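Local coordinates for protein GCN5 like acetylase + bromodomain (Cryptosporidium parvum, PDB 4LDF) that probably acetylates histone H3 as a nuclear transcriptional co-activator, and is represented here by its bromodomain, a module that in relatives recognises acetylated lysines, at residues K36-S39 against D45-E48; K60-N65 against S75-R80; R80-C85 against N100-F105. All blocks are in the same frame, centred on the assembly; numbering follows the deposited sequence.

Contact 1. Residues K36-S39 against D45-E48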
# COMPACT_ATOMS: atom_id res chain seq x y z
N LYS A 36 -4.41 -5.86 5.25
CA LYS A 36 -5.46 -6.63 4.59
C LYS A 36 -6.62 -5.74 4.17
O LYS A 36 -6.69 -4.62 4.66
CB LYS A 36 -5.94 -7.72 5.57
N PRO A 37 -7.61 -6.21 3.35
CA PRO A 37 -8.77 -5.35 3.05
C PRO A 37 -9.60 -5.03 4.29
O PRO A 37 -9.55 -5.77 5.28
CB PRO A 37 -9.57 -6.16 2.03
CG PRO A 37 -9.17 -7.57 2.26
CD PRO A 37 -7.72 -7.52 2.66
N VAL A 38 -10.32 -3.90 4.25
CA VAL A 38 -11.16 -3.45 5.38
C VAL A 38 -12.34 -4.41 5.54
O VAL A 38 -13.02 -4.72 4.56
CB VAL A 38 -11.63 -1.96 5.24
CG1 VAL A 38 -12.51 -1.53 6.42
CG2 VAL A 38 -10.44 -1.02 5.10
N SER A 39 -12.58 -4.87 6.79
CA SER A 39 -13.71 -5.74 7.12
C SER A 39 -14.97 -4.90 7.36
O SER A 39 -14.89 -3.77 7.87
CB SER A 39 -13.41 -6.55 8.38
OG SER A 39 -13.25 -5.71 9.52
N ASP A 45 -19.48 1.08 6.29
CA ASP A 45 -19.71 2.01 5.16
C ASP A 45 -18.53 2.11 4.17
O ASP A 45 -18.66 2.77 3.14
CB ASP A 45 -20.10 3.41 5.68
CG ASP A 45 -19.07 4.08 6.57
OD1 ASP A 45 -18.04 3.44 6.89
OD2 ASP A 45 -19.34 5.21 7.04
N TYR A 46 -17.37 1.48 4.49
CA TYR A 46 -16.13 1.58 3.72
C TYR A 46 -16.23 1.54 2.19
O TYR A 46 -15.73 2.44 1.50
CB TYR A 46 -15.04 0.64 4.25
CG TYR A 46 -13.66 0.99 3.72
CD1 TYR A 46 -12.91 2.02 4.28
CD2 TYR A 46 -13.12 0.30 2.63
CE1 TYR A 46 -11.66 2.36 3.77
CE2 TYR A 46 -11.88 0.66 2.09
CZ TYR A 46 -11.15 1.67 2.68
OH TYR A 46 -9.93 2.01 2.14
N TYR A 47 -16.82 0.47 1.66
CA TYR A 47 -16.92 0.25 0.22
C TYR A 47 -18.00 1.08 -0.49
O TYR A 47 -18.11 1.03 -1.72
CB TYR A 47 -17.00 -1.26 -0.07
CG TYR A 47 -15.81 -2.00 0.49
CD1 TYR A 47 -14.61 -2.05 -0.21
CD2 TYR A 47 -15.86 -2.62 1.73
CE1 TYR A 47 -13.49 -2.70 0.31
CE2 TYR A 47 -14.75 -3.28 2.26
CZ TYR A 47 -13.58 -3.33 1.53
OH TYR A 47 -12.48 -3.98 2.05
N GLU A 48 -18.77 1.88 0.28
CA GLU A 48 -19.78 2.82 -0.25
C GLU A 48 -19.04 4.12 -0.59
O GLU A 48 -19.50 4.90 -1.41
CB GLU A 48 -20.86 3.14 0.82
CG GLU A 48 -21.76 1.99 1.23
CD GLU A 48 -22.57 1.35 0.11
OE1 GLU A 48 -22.61 0.10 0.08
OE2 GLU A 48 -23.12 2.08 -0.75

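Contact 2. Residues K60-N65 against S75-R80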
# COMPACT_ATOMS: atom_id res chain seq x y z
N LYS A 60 0.90 -7.28 -2.74
CA LYS A 60 1.87 -8.38 -2.59
C LYS A 60 1.48 -9.53 -3.51
O LYS A 60 2.37 -10.13 -4.11
CB LYS A 60 1.94 -8.88 -1.14
CG LYS A 60 3.04 -8.21 -0.33
CD LYS A 60 3.10 -8.82 1.07
CE LYS A 60 4.33 -8.36 1.81
NZ LYS A 60 4.49 -9.04 3.12
N ARG A 61 0.16 -9.81 -3.66
CA ARG A 61 -0.38 -10.86 -4.54
C ARG A 61 -0.08 -10.52 -5.98
O ARG A 61 0.36 -11.38 -6.75
CB ARG A 61 -1.91 -10.98 -4.39
CG ARG A 61 -2.39 -12.24 -3.71
CD ARG A 61 -3.85 -12.60 -4.03
NE ARG A 61 -4.74 -11.46 -4.31
CZ ARG A 61 -5.26 -10.66 -3.38
NH1 ARG A 61 -6.08 -9.67 -3.74
NH2 ARG A 61 -4.97 -10.83 -2.10
N LYS A 62 -0.35 -9.26 -6.37
CA LYS A 62 -0.09 -8.73 -7.71
C LYS A 62 1.42 -8.84 -8.04
O LYS A 62 1.78 -9.28 -9.13
CB LYS A 62 -0.57 -7.28 -7.83
CG LYS A 62 -2.10 -7.15 -7.76
CD LYS A 62 -2.59 -5.75 -8.15
CE LYS A 62 -4.08 -5.62 -7.97
NZ LYS A 62 -4.57 -4.26 -8.28
N ALA A 63 2.29 -8.48 -7.08
CA ALA A 63 3.75 -8.52 -7.22
C ALA A 63 4.28 -9.95 -7.39
O ALA A 63 5.10 -10.20 -8.29
CB ALA A 63 4.42 -7.84 -6.04
N LYS A 64 3.77 -10.88 -6.57
CA LYS A 64 4.13 -12.31 -6.58
C LYS A 64 3.75 -12.97 -7.91
O LYS A 64 4.51 -13.80 -8.41
CB LYS A 64 3.49 -13.05 -5.39
CG LYS A 64 4.28 -14.26 -4.92
N ASN A 65 2.61 -12.56 -8.49
CA ASN A 65 2.12 -13.04 -9.78
C ASN A 65 2.73 -12.28 -10.96
O ASN A 65 2.35 -12.52 -12.11
CB ASN A 65 0.58 -13.01 -9.84
CG ASN A 65 -0.06 -13.95 -8.84
OD1 ASN A 65 0.53 -14.94 -8.41
ND2 ASN A 65 -1.28 -13.66 -8.43
N SER A 75 3.28 2.43 -8.14
CA SER A 75 3.35 3.70 -7.39
C SER A 75 2.00 4.43 -7.32
O SER A 75 1.70 5.01 -6.27
CB SER A 75 4.48 4.59 -7.88
OG SER A 75 4.39 4.85 -9.27
N SER A 76 1.16 4.32 -8.38
CA SER A 76 -0.19 4.91 -8.40
C SER A 76 -1.08 4.21 -7.38
O SER A 76 -1.81 4.87 -6.65
CB SER A 76 -0.82 4.81 -9.78
OG SER A 76 0.05 5.32 -10.77
N GLU A 77 -1.01 2.86 -7.36
CA GLU A 77 -1.77 2.01 -6.46
C GLU A 77 -1.34 2.22 -5.01
O GLU A 77 -2.19 2.32 -4.13
CB GLU A 77 -1.59 0.53 -6.83
CG GLU A 77 -2.58 -0.35 -6.08
CD GLU A 77 -2.83 -1.74 -6.65
OE1 GLU A 77 -3.75 -2.42 -6.15
OE2 GLU A 77 -2.11 -2.13 -7.59
N LEU A 78 -0.02 2.25 -4.75
CA LEU A 78 0.50 2.47 -3.40
C LEU A 78 0.08 3.86 -2.91
O LEU A 78 -0.32 3.97 -1.75
CB LEU A 78 2.03 2.29 -3.32
CG LEU A 78 2.67 2.55 -1.94
CD1 LEU A 78 2.17 1.54 -0.89
CD2 LEU A 78 4.18 2.54 -2.03
N LYS A 79 0.15 4.90 -3.78
CA LYS A 79 -0.29 6.25 -3.39
C LYS A 79 -1.78 6.24 -3.07
O LYS A 79 -2.19 6.82 -2.07
CB LYS A 79 0.01 7.30 -4.47
CG LYS A 79 -0.13 8.71 -3.92
CD LYS A 79 -0.24 9.77 -4.98
CE LYS A 79 -0.22 11.15 -4.36
NZ LYS A 79 -1.55 11.55 -3.82
N ARG A 80 -2.59 5.57 -3.94
CA ARG A 80 -4.03 5.38 -3.79
C ARG A 80 -4.35 4.71 -2.44
O ARG A 80 -5.31 5.11 -1.79
CB ARG A 80 -4.60 4.56 -4.98
CG ARG A 80 -6.09 4.14 -4.81
CD ARG A 80 -6.85 3.91 -6.11
NE ARG A 80 -6.09 3.17 -7.13
CZ ARG A 80 -5.98 1.85 -7.19
NH1 ARG A 80 -5.27 1.28 -8.15
NH2 ARG A 80 -6.57 1.08 -6.28

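Contact 3. Residues R80-C85 against N100-F105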
# COMPACT_ATOMS: atom_id res chain seq x y z
N ARG A 80 -2.59 5.57 -3.94
CA ARG A 80 -4.03 5.38 -3.79
C ARG A 80 -4.35 4.71 -2.44
O ARG A 80 -5.31 5.11 -1.79
CB ARG A 80 -4.60 4.56 -4.98
CG ARG A 80 -6.09 4.14 -4.81
CD ARG A 80 -6.85 3.91 -6.11
NE ARG A 80 -6.09 3.17 -7.13
CZ ARG A 80 -5.98 1.85 -7.19
NH1 ARG A 80 -5.27 1.28 -8.15
NH2 ARG A 80 -6.57 1.08 -6.28
N MET A 81 -3.52 3.72 -2.00
CA MET A 81 -3.76 3.11 -0.68
C MET A 81 -3.78 4.20 0.43
O MET A 81 -4.69 4.20 1.27
CB MET A 81 -2.71 2.04 -0.35
CG MET A 81 -3.09 1.21 0.85
SD MET A 81 -1.79 0.07 1.38
CE MET A 81 -0.56 1.27 2.07
N PHE A 82 -2.80 5.10 0.42
CA PHE A 82 -2.71 6.18 1.43
C PHE A 82 -3.80 7.26 1.25
O PHE A 82 -4.38 7.73 2.24
CB PHE A 82 -1.30 6.77 1.46
CG PHE A 82 -0.25 5.78 1.93
CD1 PHE A 82 -0.29 5.26 3.22
CD2 PHE A 82 0.81 5.42 1.10
CE1 PHE A 82 0.69 4.35 3.65
CE2 PHE A 82 1.81 4.56 1.55
CZ PHE A 82 1.74 4.03 2.82
N ASP A 83 -4.11 7.58 -0.01
CA ASP A 83 -5.14 8.54 -0.39
C ASP A 83 -6.53 8.07 0.05
O ASP A 83 -7.27 8.88 0.63
CB ASP A 83 -5.09 8.85 -1.90
CG ASP A 83 -3.98 9.80 -2.31
OD1 ASP A 83 -3.43 10.50 -1.42
OD2 ASP A 83 -3.68 9.87 -3.51
N ASN A 84 -6.86 6.78 -0.16
CA ASN A 84 -8.13 6.13 0.24
C ASN A 84 -8.32 6.26 1.74
O ASN A 84 -9.40 6.64 2.17
CB ASN A 84 -8.15 4.64 -0.14
CG ASN A 84 -8.39 4.36 -1.60
OD1 ASN A 84 -8.74 5.24 -2.38
ND2 ASN A 84 -8.23 3.11 -2.00
N CYS A 85 -7.27 5.96 2.54
CA CYS A 85 -7.30 6.03 4.00
C CYS A 85 -7.69 7.41 4.46
O CYS A 85 -8.66 7.56 5.23
CB CYS A 85 -5.97 5.59 4.61
SG CYS A 85 -5.99 5.49 6.42
N ASN A 100 0.32 9.21 6.63
CA ASN A 100 1.32 10.26 6.39
C ASN A 100 2.72 9.77 6.80
O ASN A 100 3.67 9.90 6.03
CB ASN A 100 0.93 11.55 7.18
CG ASN A 100 -0.22 12.33 6.58
OD1 ASN A 100 -0.65 12.09 5.46
ND2 ASN A 100 -0.73 13.32 7.28
N GLN A 101 2.81 9.14 7.99
CA GLN A 101 4.03 8.57 8.53
C GLN A 101 4.57 7.47 7.63
O GLN A 101 5.74 7.52 7.26
CB GLN A 101 3.79 8.02 9.96
CG GLN A 101 5.03 7.36 10.56
CD GLN A 101 4.77 6.62 11.83
OE1 GLN A 101 3.75 5.94 11.98
NE2 GLN A 101 5.71 6.69 12.75
N LEU A 102 3.70 6.53 7.19
CA LEU A 102 4.14 5.40 6.38
C LEU A 102 4.50 5.77 4.96
O LEU A 102 5.40 5.16 4.41
CB LEU A 102 3.15 4.23 6.40
CG LEU A 102 2.71 3.68 7.76
CD1 LEU A 102 1.39 3.00 7.65
CD2 LEU A 102 3.70 2.74 8.32
N GLU A 103 3.80 6.74 4.36
CA GLU A 103 4.10 7.19 3.00
C GLU A 103 5.47 7.83 2.96
O GLU A 103 6.28 7.49 2.09
CB GLU A 103 3.01 8.14 2.48
CG GLU A 103 3.08 8.38 0.99
CD GLU A 103 2.05 9.35 0.45
OE1 GLU A 103 2.41 10.21 -0.39
OE2 GLU A 103 0.90 9.31 0.93
N ALA A 104 5.78 8.70 3.95
CA ALA A 104 7.07 9.36 4.09
C ALA A 104 8.16 8.33 4.36
O ALA A 104 9.26 8.46 3.83
CB ALA A 104 7.02 10.38 5.23
N PHE A 105 7.85 7.30 5.17
CA PHE A 105 8.80 6.23 5.51
C PHE A 105 9.19 5.39 4.28
O PHE A 105 10.37 5.09 4.11
CB PHE A 105 8.21 5.33 6.63
CG PHE A 105 8.82 3.96 6.79
CD1 PHE A 105 9.99 3.78 7.53
CD2 PHE A 105 8.21 2.83 6.23
CE1 PHE A 105 10.56 2.51 7.67
CE2 PHE A 105 8.76 1.56 6.40
CZ PHE A 105 9.94 1.40 7.10

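Contact 1. Residues K36-S39 against D45-E48
Val38 and Tyr46 mark the nearest approach of the two backbones, their CA atoms 7.3 Å apart. Segment 36-39 has no regular structure. Segment 45-48 leaves the loop through a turn, Glu48 N bound to Asp45 O, into the short helix 46-49. Val38 carries most of the contact. Its CB points at the second segment, and with CG1 anti to the backbone N (chi1 180°) the other methyl, CG2, is set squarely over the Tyr46 ring. CG2 lies 3.6 Å from the ring centroid and 8° off the normal, a clear CH-pi contact, while CG1 rests at the base of the same ring, 3.9 Å from Tyr46 CG. Tyr47 reaches across differently: its OH donates a 2.7 Å hydrogen bond to Val38 O, arriving in the carbonyl plane on a lone pair at a C=O...O angle of 124°. Pro37 CB also rests against that hydroxyl, 3.6 Å from Tyr47 OH. The two tyrosines brace each other, Tyr46 CD2 sitting over the face of the Tyr47 ring, and Tyr46 also meets the ring of Tyr88. Both segments belong to the long loop between helices 14-27 and 56-64, the ZA loop of the bromodomain fold. A glycerol lies about 4 Å from the Val38 side chain, consistent with this wall lining the acetyl-lysine pocket, as in related bromodomains.

Contact 2. Residues K60-N65 against S75-R80
Lys62 and Glu77 meet in a salt bridge that is the whole of the direct contact between these two helix segments. Lys62 NZ donates to Glu77 OE1 over 2.9 Å, coming to the syn side of that oxygen but 24° out of the carboxylate plane. A second, weak bond of 3.3 Å runs from Lys62 NZ to Glu77 OE2, which makes the ammonium lean toward one oxygen while still reaching both. The side chains come from opposite directions, and both are extended beyond CG. Glu77 has CG anti to its own backbone N (chi1 -169°), which sends the carboxylate out from helix 71-88 toward helix 56-64. The methylenes of Lys62 follow its charge: CE lies 3.7 Å from Glu77 OE1, and CD is equally far from Glu77 OE2.

The carboxylate has other partners as well. Thr54 OG1 bonds to OE1 and Tyr68 OH to OE2, so each oxygen is held by a neighbour besides the lysine. Arg80 stands close by, its NH1 5.6 Å from Lys62 NZ, while its NH2 is bound to Glu52 O.

The backbones stay well apart, with the CA atoms of Lys62 and Glu77 10.9 Å from each other. Met59, one turn before Ala63, fills in against Glu77 and Leu78, and Leu78 goes on to touch helices 14-27 and 93-110. Lys62 also packs on Glu67 and Tyr68 of the loop joining the two helices.

A buried carboxylate gripped at both oxygens should be fixed in its rotation, and the nearby lysine and arginine would be expected to favour its ionised form. The polar cluster thereby joins both helices to the loops on either side of helix 56-64.

Contact 3. Residues R80-C85 against N100-F105
Phe82 and Glu103 bring the two helix segments closest, their CA atoms being 7.1 Å apart. Phe82 CB is directed at the second helix, and its ring packs against Leu102 and Glu103. Over one face lies Glu103, whose CB makes a CH-pi contact 4.0 Å from the ring centroid and 19° off the normal, displaced toward the rim. Met81 CE lies over the opposite face, also toward the edge of the ring, so both faces have a neighbour. Leu102 CB comes in obliquely, 3.7 Å from Phe82 CE1. The first torsion of Glu103, -167°, turns its extended chain back past the ring and brings OE2 to 3.4 Å from Phe82 CB. Its carboxylate plane is turned 28° from the ring. OE2 is paired in a salt bridge with Arg86, which also binds Asp83 OD1; the guanidinium thus probably offsets the charge of two acids whose oxygens, Asp83 OD1 and Glu103 OE2, are 5.1 Å apart. Inward from this polar rim the contact is apolar and belongs to the core of the four-helix bundle: Leu25 of helix 14-27 touches Met81, Phe82 and Leu102, and Ile56 and Met59 of helix 56-64 close on Met81.

Following the chain from the N terminus, helix 14-27 leads into a long loop, within which contact 1 closes a short excursion of five residues. The chain then enters helix 56-64, and contact 2 closes the loop that leads from it into helix 71-88. Contact 3 follows, spanning the connection into helix 93-110. The three are in series; none encloses or crosses another. Contacts 2 and 3 use successive parts of helix 71-88 and share Arg80, so this helix joins the partners before and after it. Contact 1 stands apart, its centre about 18 Å from that of contact 2, yet Tyr46 packs on Asn84, linking the loop wall to contact 3's helix.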